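Local coordinates for uncharacterized conserved protein YndB, AHSA1/START domain (Micromonospora chersina, PDB 6V04) that is of unknown function but is START/Bet v1-like and probably takes part in dynemicin biosynthesis, possibly as a cyclase or aromatase, at residues P88-G93 / D109-R114; D65-H70 / L78-F83. All coordinates share one frame; numbering follows the deposited sequence. Where two conformers were deposited one is given.

Overall arrangement
Contacts 1 and 2 show how one antiparallel sheet is assembled from hairpins that follow each other in the chain. Contact 2 joins strands 63-72 and 76-83; contact 1 lies at the open end of the next hairpin, strands 90-98 and 103-110. Strands 76-83 and 90-98 are neighbours in this seven-stranded sheet, and the centres of the two contacts are about 10 Å apart. They touch directly: Val92 N lies 2.8 Å from Phe79 O, a probable hydrogen bond, and Glu89 OE2 forms a salt bridge of 2.9 Å with Arg80 NH1. Helix 116-139 packs on the face that carries Val92 and Asp109. Both contacts lie away from the magnesium-binding residue Gln149.

Contact 1 of 2, residues P88-G93 / D109-R114; sequences PECQVG and DSCPGR
The open end of the beta hairpin formed by strands 90-98 and 103-110, part of the antiparallel sheet of a START/Bet v1-like fold, brings Cys90 and Gln91 against Ser110 and Cys111. Gln91 and Ser110 form an antiparallel hydrogen-bonded pair, with Gln91 N to Ser110 O at 2.8 Å and Ser110 N to Gln91 O at 3.0 Å. A water 2.8 Å from Gln91 O also hydrogen-bonds Ser110 OG, bridging strand to strand. Val92 and Asp109 make the next, non-hydrogen-bonded pair, on the face packed by helix 116-139. Past Ser110 the chain enters a type II turn, Cys111 to Arg114, with Gly113 at positive phi, and Arg114 folds back against Cys111, whose CB lies over one guanidinium face, offset toward the rim. Bending at chi3 (-80°) helps bring that group to Asp109: Arg114 NH1 reaches Asp109 OD1 at 2.8 Å in a salt bridge, meeting it from above the carboxylate plane, while Arg114 NH2 binds the Asp109 carbonyl O. Trp126 takes the other carboxylate oxygen, so both are engaged. At the guanidinium edge, near its plane, Cys90 SG lies 3.2 Å from Arg114 NH1, and Pro88 CB rests 3.8 Å from Cys111 SG.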
loop_
_atom_site.group_PDB
_atom_site.type_symbol
_atom_site.label_atom_id
_atom_site.label_comp_id
_atom_site.label_asym_id
_atom_site.label_seq_id
_atom_site.Cartn_x
_atom_site.Cartn_y
_atom_site.Cartn_z
ATOM N N PRO A 88 -8.959 4.655 -2.121
ATOM C CA PRO A 88 -10.406 4.447 -2.184
ATOM C C PRO A 88 -10.830 3.288 -1.295
ATOM O O PRO A 88 -10.074 2.340 -1.073
ATOM C CB PRO A 88 -10.662 4.148 -3.666
ATOM C CG PRO A 88 -9.359 3.602 -4.159
ATOM C CD PRO A 88 -8.289 4.335 -3.389
ATOM N N GLU A 89 -12.064 3.369 -0.795
ATOM C CA GLU A 89 -12.559 2.344 0.109
ATOM C C GLU A 89 -12.772 1.031 -0.632
ATOM O O GLU A 89 -13.489 0.981 -1.645
ATOM C CB GLU A 89 -13.861 2.795 0.766
ATOM C CG GLU A 89 -14.394 1.811 1.790
ATOM C CD GLU A 89 -15.626 2.320 2.499
ATOM O OE1 GLU A 89 -16.719 2.298 1.890
ATOM O OE2 GLU A 89 -15.492 2.751 3.663
ATOM N N CYS A 90 -12.178 -0.034 -0.100
ATOM C CA CYS A 90 -12.337 -1.389 -0.608
ATOM C C CYS A 90 -13.197 -2.193 0.348
ATOM O O CYS A 90 -13.090 -2.041 1.565
ATOM C CB CYS A 90 -10.993 -2.089 -0.756
ATOM S SG CYS A 90 -9.837 -1.171 -1.737
ATOM N N GLN A 91 -14.069 -3.026 -0.218
ATOM C CA GLN A 91 -14.863 -3.981 0.539
ATOM C C GLN A 91 -14.098 -5.293 0.601
ATOM O O GLN A 91 -13.846 -5.904 -0.450
ATOM C CB GLN A 91 -16.210 -4.197 -0.144
ATOM C CG GLN A 91 -17.255 -3.128 0.138
ATOM C CD GLN A 91 -18.116 -3.375 1.388
ATOM O OE1 GLN A 91 -18.922 -2.521 1.747
ATOM N NE2 GLN A 91 -17.945 -4.518 2.047
ATOM N N VAL A 92 -13.741 -5.731 1.811
ATOM C CA VAL A 92 -12.918 -6.920 1.994
ATOM C C VAL A 92 -13.702 -7.948 2.797
ATOM O O VAL A 92 -14.387 -7.606 3.768
ATOM C CB VAL A 92 -11.571 -6.584 2.675
ATOM C CG1 VAL A 92 -10.687 -7.817 2.782
ATOM C CG2 VAL A 92 -10.839 -5.484 1.887
ATOM N N GLY A 93 -13.614 -9.206 2.380
ATOM C CA GLY A 93 -14.201 -10.288 3.150
ATOM C C GLY A 93 -13.226 -11.430 3.329
ATOM O O GLY A 93 -12.531 -11.801 2.380
ATOM N N ASP A 109 -12.015 -8.946 -2.372
ATOM C CA ASP A 109 -11.557 -7.556 -2.296
ATOM C C ASP A 109 -12.108 -6.836 -3.517
ATOM O O ASP A 109 -11.674 -7.112 -4.638
ATOM C CB ASP A 109 -10.023 -7.481 -2.245
ATOM C CG ASP A 109 -9.488 -6.064 -2.113
ATOM O OD1 ASP A 109 -10.180 -5.103 -2.504
ATOM O OD2 ASP A 109 -8.326 -5.909 -1.629
ATOM N N SER A 110 -13.092 -5.956 -3.317
ATOM C CA SER A 110 -13.677 -5.216 -4.419
ATOM C C SER A 110 -13.657 -3.721 -4.138
ATOM O O SER A 110 -13.607 -3.274 -2.986
ATOM C CB SER A 110 -15.113 -5.690 -4.707
ATOM O OG SER A 110 -15.911 -5.618 -3.546
ATOM N N CYS A 111 -13.638 -2.961 -5.215
ATOM C CA CYS A 111 -13.619 -1.516 -5.152
ATOM C C CYS A 111 -14.190 -0.960 -6.447
ATOM O O CYS A 111 -13.620 -1.183 -7.521
ATOM C CB CYS A 111 -12.195 -1.012 -4.926
ATOM S SG CYS A 111 -12.074 0.795 -4.836
ATOM N N PRO A 112 -15.316 -0.252 -6.401
ATOM C CA PRO A 112 -15.931 0.234 -7.641
ATOM C C PRO A 112 -14.980 1.128 -8.421
ATOM O O PRO A 112 -14.350 2.028 -7.859
ATOM C CB PRO A 112 -17.161 1.005 -7.147
ATOM C CG PRO A 112 -17.447 0.458 -5.794
ATOM C CD PRO A 112 -16.102 0.106 -5.207
ATOM N N GLY A 113 -14.847 0.843 -9.712
ATOM C CA GLY A 113 -14.011 1.629 -10.594
ATOM C C GLY A 113 -12.531 1.342 -10.495
ATOM O O GLY A 113 -11.730 2.107 -11.044
ATOM N N ARG A 114 -12.143 0.268 -9.824
ATOM C CA ARG A 114 -10.735 -0.066 -9.682
ATOM C C ARG A 114 -10.068 -0.156 -11.052
ATOM O O ARG A 114 -10.541 -0.908 -11.913
ATOM C CB ARG A 114 -10.598 -1.402 -8.960
ATOM C CG ARG A 114 -9.187 -1.946 -8.885
ATOM C CD ARG A 114 -9.185 -3.166 -8.000
ATOM N NE ARG A 114 -9.179 -2.783 -6.596
ATOM C CZ ARG A 114 -9.653 -3.521 -5.597
ATOM N NH1 ARG A 114 -9.545 -3.065 -4.355
ATOM N NH2 ARG A 114 -10.237 -4.693 -5.824
HETATM O O HOH W 1 -15.606 -7.790 -1.573
#

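Contact 2 of 2, residues D65-H70 / L78-F83; sequences DIEVDH and LFRWSF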
loop_
_atom_site.group_PDB
_atom_site.type_symbol
_atom_site.label_atom_id
_atom_site.label_comp_id
_atom_site.label_asym_id
_atom_site.label_seq_id
_atom_site.Cartn_x
_atom_site.Cartn_y
_atom_site.Cartn_z
ATOM N N ASP A 65 -6.277 1.939 7.078
ATOM C CA ASP A 65 -7.332 2.279 8.025
ATOM C C ASP A 65 -8.544 1.394 7.748
ATOM O O ASP A 65 -8.966 1.270 6.598
ATOM C CB ASP A 65 -7.724 3.752 7.897
ATOM C CG ASP A 65 -6.666 4.703 8.431
ATOM O OD1 ASP A 65 -5.870 4.300 9.296
ATOM O OD2 ASP A 65 -6.655 5.872 7.981
ATOM N N ILE A 66 -9.119 0.802 8.800
ATOM C CA ILE A 66 -10.145 -0.231 8.669
ATOM C C ILE A 66 -11.409 0.180 9.418
ATOM O O ILE A 66 -11.349 0.676 10.547
ATOM C CB ILE A 66 -9.644 -1.585 9.215
ATOM C CG1 ILE A 66 -8.365 -2.014 8.490
ATOM C CG2 ILE A 66 -10.747 -2.648 9.086
ATOM C CD1 ILE A 66 -7.683 -3.222 9.108
ATOM N N GLU A 67 -12.559 -0.085 8.804
ATOM C CA GLU A 67 -13.856 -0.017 9.470
ATOM C C GLU A 67 -14.493 -1.395 9.357
ATOM O O GLU A 67 -14.675 -1.902 8.246
ATOM C CB GLU A 67 -14.761 1.043 8.835
ATOM C CG GLU A 67 -14.265 2.467 8.997
ATOM C CD GLU A 67 -14.549 3.031 10.376
ATOM O OE1 GLU A 67 -15.185 2.329 11.191
ATOM O OE2 GLU A 67 -14.140 4.181 10.642
ATOM N N VAL A 68 -14.821 -2.002 10.492
ATOM C CA VAL A 68 -15.263 -3.392 10.534
ATOM C C VAL A 68 -16.783 -3.426 10.548
ATOM O O VAL A 68 -17.426 -2.801 11.403
ATOM C CB VAL A 68 -14.684 -4.133 11.748
ATOM C CG1 VAL A 68 -15.257 -5.557 11.827
ATOM C CG2 VAL A 68 -13.146 -4.155 11.694
ATOM N N ASP A 69 -17.355 -4.180 9.619
ATOM C CA ASP A 69 -18.801 -4.292 9.523
ATOM C C ASP A 69 -19.340 -5.500 10.258
ATOM O O ASP A 69 -20.354 -5.383 10.957
ATOM C CB ASP A 69 -19.227 -4.340 8.061
ATOM C CG ASP A 69 -19.020 -3.011 7.364
ATOM O OD1 ASP A 69 -19.420 -1.976 7.944
ATOM O OD2 ASP A 69 -18.427 -3.001 6.272
ATOM N N HIS A 70 -18.710 -6.658 10.129
ATOM C CA HIS A 70 -19.194 -7.775 10.910
ATOM C C HIS A 70 -18.107 -8.795 11.168
ATOM O O HIS A 70 -17.297 -9.107 10.293
ATOM C CB HIS A 70 -20.380 -8.473 10.249
ATOM C CG HIS A 70 -21.234 -9.189 11.237
ATOM N ND1 HIS A 70 -22.000 -8.518 12.166
ATOM C CD2 HIS A 70 -21.387 -10.505 11.500
ATOM C CE1 HIS A 70 -22.612 -9.393 12.939
ATOM N NE2 HIS A 70 -22.252 -10.605 12.559
ATOM N N LEU A 78 -16.000 -9.211 7.752
ATOM C CA LEU A 78 -16.361 -8.289 6.684
ATOM C C LEU A 78 -15.983 -6.886 7.123
ATOM O O LEU A 78 -16.450 -6.418 8.168
ATOM C CB LEU A 78 -17.854 -8.362 6.375
ATOM C CG LEU A 78 -18.316 -9.769 6.032
ATOM C CD1 LEU A 78 -19.823 -9.793 5.854
ATOM C CD2 LEU A 78 -17.639 -10.253 4.777
ATOM N N PHE A 79 -15.183 -6.211 6.307
ATOM C CA PHE A 79 -14.682 -4.894 6.662
ATOM C C PHE A 79 -14.362 -4.095 5.409
ATOM O O PHE A 79 -14.314 -4.619 4.294
ATOM C CB PHE A 79 -13.453 -4.998 7.587
ATOM C CG PHE A 79 -12.330 -5.864 7.057
ATOM C CD1 PHE A 79 -12.315 -7.229 7.292
ATOM C CD2 PHE A 79 -11.270 -5.307 6.370
ATOM C CE1 PHE A 79 -11.275 -8.018 6.820
ATOM C CE2 PHE A 79 -10.233 -6.098 5.895
ATOM C CZ PHE A 79 -10.238 -7.449 6.125
ATOM N N ARG A 80 -14.185 -2.797 5.615
ATOM C CA ARG A 80 -13.800 -1.855 4.580
ATOM C C ARG A 80 -12.463 -1.240 4.970
ATOM O O ARG A 80 -12.188 -1.040 6.156
ATOM C CB ARG A 80 -14.865 -0.775 4.427
ATOM C CG ARG A 80 -16.156 -1.308 3.839
ATOM C CD ARG A 80 -17.297 -0.354 4.072
ATOM N NE ARG A 80 -17.732 -0.351 5.468
ATOM C CZ ARG A 80 -17.613 0.671 6.311
ATOM N NH1 ARG A 80 -17.070 1.822 5.927
ATOM N NH2 ARG A 80 -18.071 0.546 7.551
ATOM N N TRP A 81 -11.616 -0.948 3.986
ATOM C CA TRP A 81 -10.365 -0.310 4.362
ATOM C C TRP A 81 -9.868 0.630 3.274
ATOM O O TRP A 81 -10.334 0.619 2.131
ATOM C CB TRP A 81 -9.326 -1.363 4.754
ATOM C CG TRP A 81 -8.690 -2.234 3.698
ATOM C CD1 TRP A 81 -8.772 -2.138 2.347
ATOM C CD2 TRP A 81 -7.826 -3.343 3.968
ATOM N NE1 TRP A 81 -8.030 -3.132 1.752
ATOM C CE2 TRP A 81 -7.428 -3.877 2.732
ATOM C CE3 TRP A 81 -7.344 -3.926 5.146
ATOM C CZ2 TRP A 81 -6.568 -4.975 2.632
ATOM C CZ3 TRP A 81 -6.494 -5.017 5.047
ATOM C CH2 TRP A 81 -6.107 -5.523 3.806
ATOM N N SER A 82 -8.896 1.461 3.673
ATOM C CA SER A 82 -8.337 2.521 2.845
ATOM C C SER A 82 -6.823 2.476 2.980
ATOM O O SER A 82 -6.295 2.690 4.080
ATOM C CB SER A 82 -8.870 3.887 3.285
ATOM O OG SER A 82 -8.184 4.946 2.643
ATOM N N PHE A 83 -6.129 2.214 1.870
ATOM C CA PHE A 83 -4.672 2.081 1.919
ATOM C C PHE A 83 -4.022 3.429 2.194
ATOM O O PHE A 83 -4.301 4.429 1.528
ATOM C CB PHE A 83 -4.141 1.495 0.617
ATOM C CG PHE A 83 -2.681 1.146 0.651
ATOM C CD1 PHE A 83 -2.160 0.385 1.675
ATOM C CD2 PHE A 83 -1.853 1.544 -0.377
ATOM C CE1 PHE A 83 -0.810 0.067 1.691
ATOM C CE2 PHE A 83 -0.509 1.225 -0.351
ATOM C CZ PHE A 83 -0.009 0.471 0.650
#
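Asp69 and Arg80 meet at about a right angle as side chains, yet their flat ends are nearly coplanar, with the carboxylate and guanidinium planes 27° apart. Arg80 grips side-on: NE reaches the syn lone pair of OD2 on Asp69 at 2.9 Å, and NH2 binds OD1 of the same carboxylate at 2.9 Å, 24° out of the carboxylate plane. Two bonds to two oxygens resist rotation of either group. The bend of Arg80 at chi3 (-73°) turns the guanidinium toward the neighbouring strand, where Glu67 CB sits over one face, 3.6 Å from NH2. NH1 is held in a salt bridge by Glu89, so the guanidinium links Asp69 to the segment leading into strand 90-98. With alanine in place of Arg80, Asp69 and Glu89 would probably lose this cationic partner, and Glu67 CB the flat group it rests on.

A bulge probably lets Asp69 enter this pairing: in the beta hairpin of strands 63-72 and 76-83 the regular register is broken by a classic beta bulge. Asp69 and His70 both face Leu78, whose carbonyl O accepts from Asp69 N at 2.8 Å and from His70 N at 3.0 Å. The register therefore shifts by one residue after Val68, and the CB of Asp69 is directed toward the partner strand.

The other face, bearing Ile66, Val68, Phe79 and Trp81, is apolar. Ile66 lies alongside Trp81, pointing the same way, with CG1 at the indole edge and 3.9 Å from Trp81 CB. The other branch of Ile66, CG2, anti to the backbone N, approaches the Phe79 ring obliquely, 3.8 Å from Phe79 CD2. Phe79 CE2 stands over a face of the indole, offset toward the rim, and Phe64 stacks with Trp81. Beyond Ile66, Val68 CG2 packs 4.2 Å from Phe79 CB.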